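Long-range contact in CurH (Lyngbya majuscula, PDB 3KG7), which is the dehydratase domain of a curacin polyketide synthase module and probably removes water from a beta-hydroxyacyl intermediate to leave a double bond: residues C[174-188]-C[202-214]. Numbering follows the deposited sequence.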
ATOM      1  N   ALA C 174     -14.770  33.814  22.715  1.00 86.79           N
ATOM      2  CA  ALA C 174     -16.028  33.079  22.762  1.00 87.33           C
ATOM      3  C   ALA C 174     -17.198  33.974  23.168  1.00 88.29           C
ATOM      4  O   ALA C 174     -17.073  34.801  24.073  1.00 89.92           O
ATOM      5  CB  ALA C 174     -15.906  31.900  23.707  1.00 87.07           C
ATOM      6  N   TRP C 175     -18.329  33.813  22.485  1.00 88.05           N
ATOM      7  CA  TRP C 175     -19.559  34.509  22.850  1.00 88.76           C
ATOM      8  C   TRP C 175     -20.682  33.503  23.085  1.00 90.65           C
ATOM      9  O   TRP C 175     -20.683  32.416  22.506  1.00 91.87           O
ATOM     10  CB  TRP C 175     -19.969  35.499  21.759  1.00 86.17           C
ATOM     11  CG  TRP C 175     -18.982  36.607  21.494  1.00 85.42           C
ATOM     12  CD1 TRP C 175     -18.976  37.852  22.057  1.00 84.70           C
ATOM     13  CD2 TRP C 175     -17.875  36.577  20.577  1.00 84.60           C
ATOM     14  NE1 TRP C 175     -17.932  38.595  21.558  1.00 84.61           N
ATOM     15  CE2 TRP C 175     -17.239  37.836  20.649  1.00 84.63           C
ATOM     16  CE3 TRP C 175     -17.361  35.609  19.704  1.00 84.26           C
ATOM     17  CZ2 TRP C 175     -16.111  38.152  19.882  1.00 84.45           C
ATOM     18  CZ3 TRP C 175     -16.238  35.927  18.941  1.00 84.51           C
ATOM     19  CH2 TRP C 175     -15.628  37.187  19.037  1.00 84.37           C
ATOM     20  N   ILE C 176     -21.638  33.877  23.931  1.00 92.52           N
ATOM     21  CA  ILE C 176     -22.768  33.009  24.263  1.00 94.37           C
ATOM     22  C   ILE C 176     -24.098  33.772  24.366  1.00 95.22           C
ATOM     23  O   ILE C 176     -24.166  34.860  24.941  1.00 94.48           O
ATOM     24  CB  ILE C 176     -22.495  32.188  25.568  1.00 94.32           C
ATOM     25  CG1 ILE C 176     -23.473  31.017  25.708  1.00 94.25           C
ATOM     26  CG2 ILE C 176     -22.498  33.079  26.821  1.00 94.33           C
ATOM     27  CD1 ILE C 176     -23.071  29.802  24.913  1.00 93.57           C
ATOM     28  N   GLY C 177     -25.139  33.193  23.778  1.00 96.23           N
ATOM     29  CA  GLY C 177     -26.501  33.678  23.943  1.00 97.57           C
ATOM     30  C   GLY C 177     -27.341  32.585  24.570  1.00 98.21           C
ATOM     31  O   GLY C 177     -26.815  31.535  24.960  1.00 98.25           O
ATOM     32  N   GLU C 178     -28.646  32.824  24.671  1.00 98.01           N
ATOM     33  CA  GLU C 178     -29.558  31.810  25.189  1.00 97.45           C
ATOM     34  C   GLU C 178     -29.843  30.728  24.149  1.00 96.68           C
ATOM     35  O   GLU C 178     -30.005  29.552  24.493  1.00 96.39           O
ATOM     36  CB  GLU C 178     -30.848  32.445  25.685  1.00 98.43           C
ATOM     37  CG  GLU C 178     -30.659  33.262  26.946  1.00 99.68           C
ATOM     38  CD  GLU C 178     -31.969  33.624  27.601  1.00101.29           C
ATOM     39  OE1 GLU C 178     -33.008  33.602  26.908  1.00101.95           O
ATOM     40  OE2 GLU C 178     -31.962  33.933  28.813  1.00102.83           O
ATOM     41  N   GLU C 179     -29.872  31.133  22.881  1.00 95.66           N
ATOM     42  CA  GLU C 179     -30.175  30.222  21.782  1.00 95.25           C
ATOM     43  C   GLU C 179     -28.980  29.935  20.867  1.00 93.85           C
ATOM     44  O   GLU C 179     -28.946  28.896  20.202  1.00 93.91           O
ATOM     45  CB  GLU C 179     -31.360  30.747  20.967  1.00 95.72           C
ATOM     46  CG  GLU C 179     -32.671  30.752  21.744  1.00 97.83           C
ATOM     47  CD  GLU C 179     -33.874  31.141  20.894  1.00 98.61           C
ATOM     48  OE1 GLU C 179     -34.597  32.088  21.278  1.00 98.22           O
ATOM     49  OE2 GLU C 179     -34.101  30.500  19.844  1.00100.13           O
ATOM     50  N   THR C 180     -28.007  30.846  20.835  1.00 92.51           N
ATOM     51  CA  THR C 180     -26.861  30.732  19.920  1.00 91.02           C
ATOM     52  C   THR C 180     -25.498  30.808  20.625  1.00 90.09           C
ATOM     53  O   THR C 180     -25.405  31.270  21.767  1.00 89.89           O
ATOM     54  CB  THR C 180     -26.912  31.805  18.789  1.00 91.33           C
ATOM     55  OG1 THR C 180     -26.962  33.119  19.361  1.00 91.60           O
ATOM     56  CG2 THR C 180     -28.125  31.604  17.887  1.00 91.13           C
ATOM     57  N   SER C 181     -24.451  30.344  19.936  1.00 88.56           N
ATOM     58  CA  SER C 181     -23.067  30.473  20.406  1.00 86.51           C
ATOM     59  C   SER C 181     -22.127  30.805  19.253  1.00 85.69           C
ATOM     60  O   SER C 181     -22.388  30.428  18.109  1.00 86.59           O
ATOM     61  CB  SER C 181     -22.599  29.195  21.113  1.00 86.42           C
ATOM     62  OG  SER C 181     -22.393  28.129  20.199  1.00 86.94           O
ATOM     63  N   LEU C 182     -21.032  31.500  19.556  1.00 84.67           N
ATOM     64  CA  LEU C 182     -20.028  31.838  18.540  1.00 83.55           C
ATOM     65  C   LEU C 182     -18.590  31.761  19.059  1.00 83.56           C
ATOM     66  O   LEU C 182     -18.276  32.313  20.116  1.00 84.40           O
ATOM     67  CB  LEU C 182     -20.300  33.230  17.957  1.00 82.85           C
ATOM     68  CG  LEU C 182     -19.450  33.708  16.769  1.00 82.29           C
ATOM     69  CD1 LEU C 182     -19.863  33.029  15.466  1.00 81.62           C
ATOM     70  CD2 LEU C 182     -19.539  35.221  16.632  1.00 82.26           C
ATOM     71  N   LEU C 183     -17.728  31.085  18.299  1.00 83.23           N
ATOM     72  CA  LEU C 183     -16.298  30.987  18.610  1.00 82.93           C
ATOM     73  C   LEU C 183     -15.445  31.666  17.538  1.00 83.03           C
ATOM     74  O   LEU C 183     -15.628  31.422  16.343  1.00 81.42           O
ATOM     75  CB  LEU C 183     -15.863  29.519  18.729  1.00 82.49           C
ATOM     76  CG  LEU C 183     -16.323  28.662  19.913  1.00 82.57           C
ATOM     77  CD1 LEU C 183     -16.052  27.186  19.662  1.00 80.70           C
ATOM     78  CD2 LEU C 183     -15.657  29.104  21.200  1.00 82.47           C
ATOM     79  N   GLU C 184     -14.514  32.515  17.969  1.00 83.40           N
ATOM     80  CA  GLU C 184     -13.511  33.078  17.066  1.00 84.25           C
ATOM     81  C   GLU C 184     -12.263  32.202  17.121  1.00 85.23           C
ATOM     82  O   GLU C 184     -11.654  32.045  18.184  1.00 86.23           O
ATOM     83  CB  GLU C 184     -13.184  34.527  17.441  1.00 83.87           C
ATOM     84  CG  GLU C 184     -12.184  35.217  16.511  1.00 83.95           C
ATOM     85  CD  GLU C 184     -11.951  36.679  16.865  1.00 84.71           C
ATOM     86  OE1 GLU C 184     -12.930  37.459  16.878  1.00 85.36           O
ATOM     87  OE2 GLU C 184     -10.784  37.050  17.123  1.00 85.12           O
ATOM     88  N   ILE C 185     -11.891  31.637  15.975  1.00 84.13           N
ATOM     89  CA  ILE C 185     -10.839  30.627  15.915  1.00 83.65           C
ATOM     90  C   ILE C 185      -9.673  31.070  15.033  1.00 84.33           C
ATOM     91  O   ILE C 185      -9.882  31.570  13.927  1.00 85.17           O
ATOM     92  CB  ILE C 185     -11.410  29.275  15.442  1.00 83.63           C
ATOM     93  CG1 ILE C 185     -12.375  28.725  16.496  1.00 84.12           C
ATOM     94  CG2 ILE C 185     -10.304  28.273  15.173  1.00 83.77           C
ATOM     95  CD1 ILE C 185     -13.394  27.752  15.947  1.00 86.00           C
ATOM     96  N   GLU C 186      -8.454  30.886  15.545  1.00 84.10           N
ATOM     97  CA  GLU C 186      -7.215  31.215  14.839  1.00 85.65           C
ATOM     98  C   GLU C 186      -6.201  30.076  14.996  1.00 85.04           C
ATOM     99  O   GLU C 186      -6.386  29.190  15.831  1.00 86.55           O
ATOM    100  CB  GLU C 186      -6.623  32.531  15.370  1.00 87.80           C
ATOM    101  CG  GLU C 186      -6.051  32.441  16.799  1.00 92.06           C
ATOM    102  CD  GLU C 186      -5.183  33.635  17.194  1.00 92.52           C
ATOM    103  OE1 GLU C 186      -4.586  34.279  16.300  1.00 94.44           O
ATOM    104  OE2 GLU C 186      -5.088  33.922  18.410  1.00 93.88           O
ATOM    105  N   VAL C 187      -5.138  30.111  14.191  1.00 83.40           N
ATOM    106  CA  VAL C 187      -4.058  29.125  14.246  1.00 81.81           C
ATOM    107  C   VAL C 187      -3.209  29.371  15.498  1.00 83.13           C
ATOM    108  O   VAL C 187      -2.575  30.428  15.607  1.00 82.74           O
ATOM    109  CB  VAL C 187      -3.137  29.229  12.996  1.00 81.50           C
ATOM    110  CG1 VAL C 187      -1.927  28.286  13.105  1.00 78.69           C
ATOM    111  CG2 VAL C 187      -3.925  28.984  11.695  1.00 80.44           C
ATOM    112  N   PRO C 188      -3.185  28.406  16.447  1.00 83.22           N
ATOM    113  CA  PRO C 188      -2.359  28.603  17.639  1.00 81.28           C
ATOM    114  C   PRO C 188      -0.903  28.830  17.257  1.00 81.51           C
ATOM    115  O   PRO C 188      -0.366  28.114  16.405  1.00 81.22           O
ATOM    116  CB  PRO C 188      -2.515  27.282  18.402  1.00 81.53           C
ATOM    117  CG  PRO C 188      -3.794  26.715  17.925  1.00 82.56           C
ATOM    118  CD  PRO C 188      -3.895  27.114  16.483  1.00 82.74           C
ATOM    119  N   PRO C 202      -6.632  19.049  11.938  1.00 76.80           N
ATOM    120  CA  PRO C 202      -7.371  18.422  13.033  1.00 76.89           C
ATOM    121  C   PRO C 202      -7.721  19.374  14.181  1.00 78.80           C
ATOM    122  O   PRO C 202      -8.881  19.454  14.577  1.00 81.34           O
ATOM    123  CB  PRO C 202      -6.399  17.360  13.524  1.00 76.00           C
ATOM    124  CG  PRO C 202      -5.690  16.917  12.285  1.00 74.55           C
ATOM    125  CD  PRO C 202      -5.622  18.128  11.380  1.00 75.54           C
ATOM    126  N   VAL C 203      -6.733  20.102  14.694  1.00 78.66           N
ATOM    127  CA  VAL C 203      -6.959  21.046  15.796  1.00 77.16           C
ATOM    128  C   VAL C 203      -8.024  22.095  15.463  1.00 79.30           C
ATOM    129  O   VAL C 203      -8.945  22.331  16.248  1.00 82.49           O
ATOM    130  CB  VAL C 203      -5.650  21.713  16.223  1.00 76.13           C
ATOM    131  CG1 VAL C 203      -5.902  22.889  17.151  1.00 75.02           C
ATOM    132  CG2 VAL C 203      -4.733  20.677  16.875  1.00 76.07           C
ATOM    133  N   LEU C 204      -7.914  22.701  14.286  1.00 79.97           N
ATOM    134  CA  LEU C 204      -8.858  23.729  13.862  1.00 80.65           C
ATOM    135  C   LEU C 204     -10.280  23.198  13.731  1.00 81.64           C
ATOM    136  O   LEU C 204     -11.233  23.881  14.115  1.00 82.05           O
ATOM    137  CB  LEU C 204      -8.412  24.345  12.540  1.00 81.85           C
ATOM    138  CG  LEU C 204      -7.098  25.124  12.548  1.00 82.36           C
ATOM    139  CD1 LEU C 204      -6.596  25.302  11.103  1.00 84.34           C
ATOM    140  CD2 LEU C 204      -7.267  26.459  13.250  1.00 80.79           C
ATOM    141  N   ILE C 205     -10.433  21.995  13.178  1.00 81.76           N
ATOM    142  CA  ILE C 205     -11.775  21.418  13.088  1.00 82.42           C
ATOM    143  C   ILE C 205     -12.255  21.003  14.477  1.00 83.79           C
ATOM    144  O   ILE C 205     -13.444  21.112  14.779  1.00 86.54           O
ATOM    145  CB  ILE C 205     -11.940  20.308  11.981  1.00 82.62           C
ATOM    146  CG1 ILE C 205     -13.428  19.961  11.794  1.00 82.61           C
ATOM    147  CG2 ILE C 205     -11.080  19.073  12.262  1.00 82.67           C
ATOM    148  CD1 ILE C 205     -13.727  19.042  10.614  1.00 84.34           C
ATOM    149  N   ASP C 206     -11.331  20.593  15.342  1.00 83.64           N
ATOM    150  CA  ASP C 206     -11.731  20.270  16.705  1.00 82.94           C
ATOM    151  C   ASP C 206     -12.232  21.479  17.456  1.00 82.53           C
ATOM    152  O   ASP C 206     -13.196  21.379  18.202  1.00 86.24           O
ATOM    153  CB  ASP C 206     -10.635  19.612  17.525  1.00 84.35           C
ATOM    154  CG  ASP C 206     -11.180  19.056  18.813  1.00 87.41           C
ATOM    155  OD1 ASP C 206     -12.049  18.159  18.723  1.00 88.36           O
ATOM    156  OD2 ASP C 206     -10.797  19.546  19.902  1.00 89.66           O
ATOM    157  N   ALA C 207     -11.567  22.611  17.256  1.00 80.31           N
ATOM    158  CA  ALA C 207     -11.943  23.863  17.897  1.00 78.44           C
ATOM    159  C   ALA C 207     -13.383  24.266  17.602  1.00 80.05           C
ATOM    160  O   ALA C 207     -14.046  24.886  18.429  1.00 82.27           O
ATOM    161  CB  ALA C 207     -11.006  24.956  17.478  1.00 77.19           C
ATOM    162  N   CYS C 208     -13.869  23.908  16.422  1.00 80.16           N
ATOM    163  CA  CYS C 208     -15.235  24.248  16.017  1.00 80.84           C
ATOM    164  C   CYS C 208     -16.302  23.623  16.910  1.00 81.31           C
ATOM    165  O   CYS C 208     -17.446  24.098  16.956  1.00 81.77           O
ATOM    166  CB  CYS C 208     -15.462  23.811  14.570  1.00 80.08           C
ATOM    167  SG  CYS C 208     -14.393  24.682  13.427  1.00 83.28           S
ATOM    168  N   THR C 209     -15.915  22.563  17.615  1.00 80.32           N
ATOM    169  CA  THR C 209     -16.859  21.710  18.303  1.00 80.30           C
ATOM    170  C   THR C 209     -16.906  22.031  19.788  1.00 81.04           C
ATOM    171  O   THR C 209     -17.630  21.379  20.549  1.00 83.45           O
ATOM    172  CB  THR C 209     -16.482  20.237  18.118  1.00 80.04           C
ATOM    173  OG1 THR C 209     -15.317  19.948  18.894  1.00 81.63           O
ATOM    174  CG2 THR C 209     -16.199  19.928  16.652  1.00 79.66           C
ATOM    175  N   ARG C 210     -16.150  23.053  20.188  1.00 80.02           N
ATOM    176  CA  ARG C 210     -15.905  23.336  21.603  1.00 79.77           C
ATOM    177  C   ARG C 210     -16.990  24.134  22.339  1.00 81.28           C
ATOM    178  O   ARG C 210     -16.898  24.307  23.553  1.00 83.93           O
ATOM    179  CB  ARG C 210     -14.546  24.018  21.779  1.00 77.19           C
ATOM    180  CG  ARG C 210     -13.367  23.098  21.572  1.00 75.94           C
ATOM    181  CD  ARG C 210     -12.056  23.853  21.626  1.00 76.07           C
ATOM    182  NE  ARG C 210     -10.960  23.053  21.074  1.00 77.70           N
ATOM    183  CZ  ARG C 210      -9.701  23.472  20.938  1.00 77.57           C
ATOM    184  NH1 ARG C 210      -9.345  24.694  21.316  1.00 77.41           N
ATOM    185  NH2 ARG C 210      -8.790  22.667  20.414  1.00 76.24           N
ATOM    186  N   LEU C 211     -18.006  24.623  21.625  1.00 81.15           N
ATOM    187  CA  LEU C 211     -19.040  25.445  22.268  1.00 80.38           C
ATOM    188  C   LEU C 211     -20.449  25.259  21.709  1.00 83.14           C
ATOM    189  O   LEU C 211     -20.655  25.113  20.497  1.00 83.68           O
ATOM    190  CB  LEU C 211     -18.656  26.932  22.258  1.00 78.74           C
ATOM    191  CG  LEU C 211     -19.552  27.961  22.965  1.00 77.92           C
ATOM    192  CD1 LEU C 211     -19.624  27.735  24.473  1.00 75.44           C
ATOM    193  CD2 LEU C 211     -19.085  29.376  22.667  1.00 77.39           C
ATOM    194  N   THR C 212     -21.409  25.288  22.630  1.00 86.25           N
ATOM    195  CA  THR C 212     -22.823  25.159  22.343  1.00 88.04           C
ATOM    196  C   THR C 212     -23.509  26.156  23.271  1.00 89.24           C
ATOM    197  O   THR C 212     -22.995  26.403  24.366  1.00 90.12           O
ATOM    198  CB  THR C 212     -23.323  23.738  22.684  1.00 89.65           C
ATOM    199  OG1 THR C 212     -22.261  22.789  22.521  1.00 90.64           O
ATOM    200  CG2 THR C 212     -24.480  23.341  21.788  1.00 92.11           C
ATOM    201  N   PRO C 213     -24.653  26.749  22.845  1.00 90.20           N
ATOM    202  CA  PRO C 213     -25.473  27.629  23.700  1.00 90.10           C
ATOM    203  C   PRO C 213     -25.630  27.152  25.153  1.00 91.16           C
ATOM    204  O   PRO C 213     -25.755  27.973  26.071  1.00 90.06           O
ATOM    205  CB  PRO C 213     -26.834  27.614  23.001  1.00 89.29           C
ATOM    206  CG  PRO C 213     -26.513  27.417  21.573  1.00 88.02           C
ATOM    207  CD  PRO C 213     -25.226  26.640  21.488  1.00 89.44           C
ATOM    208  N   ASP C 214     -25.603  25.833  25.344  1.00 92.70           N
ATOM    209  CA  ASP C 214     -25.851  25.203  26.638  1.00 93.25           C
ATOM    210  C   ASP C 214     -24.664  24.361  27.114  1.00 93.58           C
ATOM    211  O   ASP C 214     -24.836  23.217  27.534  1.00 92.72           O
ATOM    212  CB  ASP C 214     -27.104  24.325  26.539  1.00 93.73           C
ATOM    213  CG  ASP C 214     -26.959  23.214  25.506  1.00 93.60           C
ATOM    214  OD1 ASP C 214     -26.705  23.513  24.318  1.00 93.42           O
ATOM    215  OD2 ASP C 214     -27.096  22.037  25.892  1.00 93.07           O
TER
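L183 and L211 meet at the middle of an apolar seam between the hairpin strands 171-176 and 181-186 and the segment 202-214. L183 crosses the L211 side chain obliquely, its CD1 3.7 Å from L211 CB and also against the A207 carbonyl O, while its CD2 packs against L211 CD2. With CG anti to the backbone N (chi1 -176°), L211 puts CD2 against W175 O and A174 CB and CD1 against I176 CD1. Cutting L183 back to an alanine would probably strip L211 CB and CD2 of a neighbour and open a gap beside the A207-R210 turn. Further along, I185 lays CD1 on A207 CB and near C208 SG, and its other branch, CG2, meets L204 CD2 at 4.0 Å. V187 and P188 extend the seam more loosely to L204 and V203. Strand 181-186 and helix 202-207 run antiparallel (174°) with axes 9.1 Å apart, the short helix lying along one face of the strand. The protein has the double hotdog fold, and this helix and the extended chain after it pack on strands of the hotdog unit that also contains strand 243-255, where F244 touches I185 and V248 touches both S181 and P213. The P213 ring packs against the turn of the hairpin, its CG and CB near E179 O and its CD 3.5 Å from S181 OG. Polar links between the segments are few: S181 OG gives a weak hydrogen bond to L211 O (3.5 Å). Within 202-214, D206 O accepts from both T209 N and T209 OG1, the latter at 2.7 Å. R210 turns its guanidinium away from the hairpin, where NH1 bonds L168 O, Y164 makes a cation-pi contact, and D206 OD2 lies at the guanidinium edge in a long salt bridge with NE.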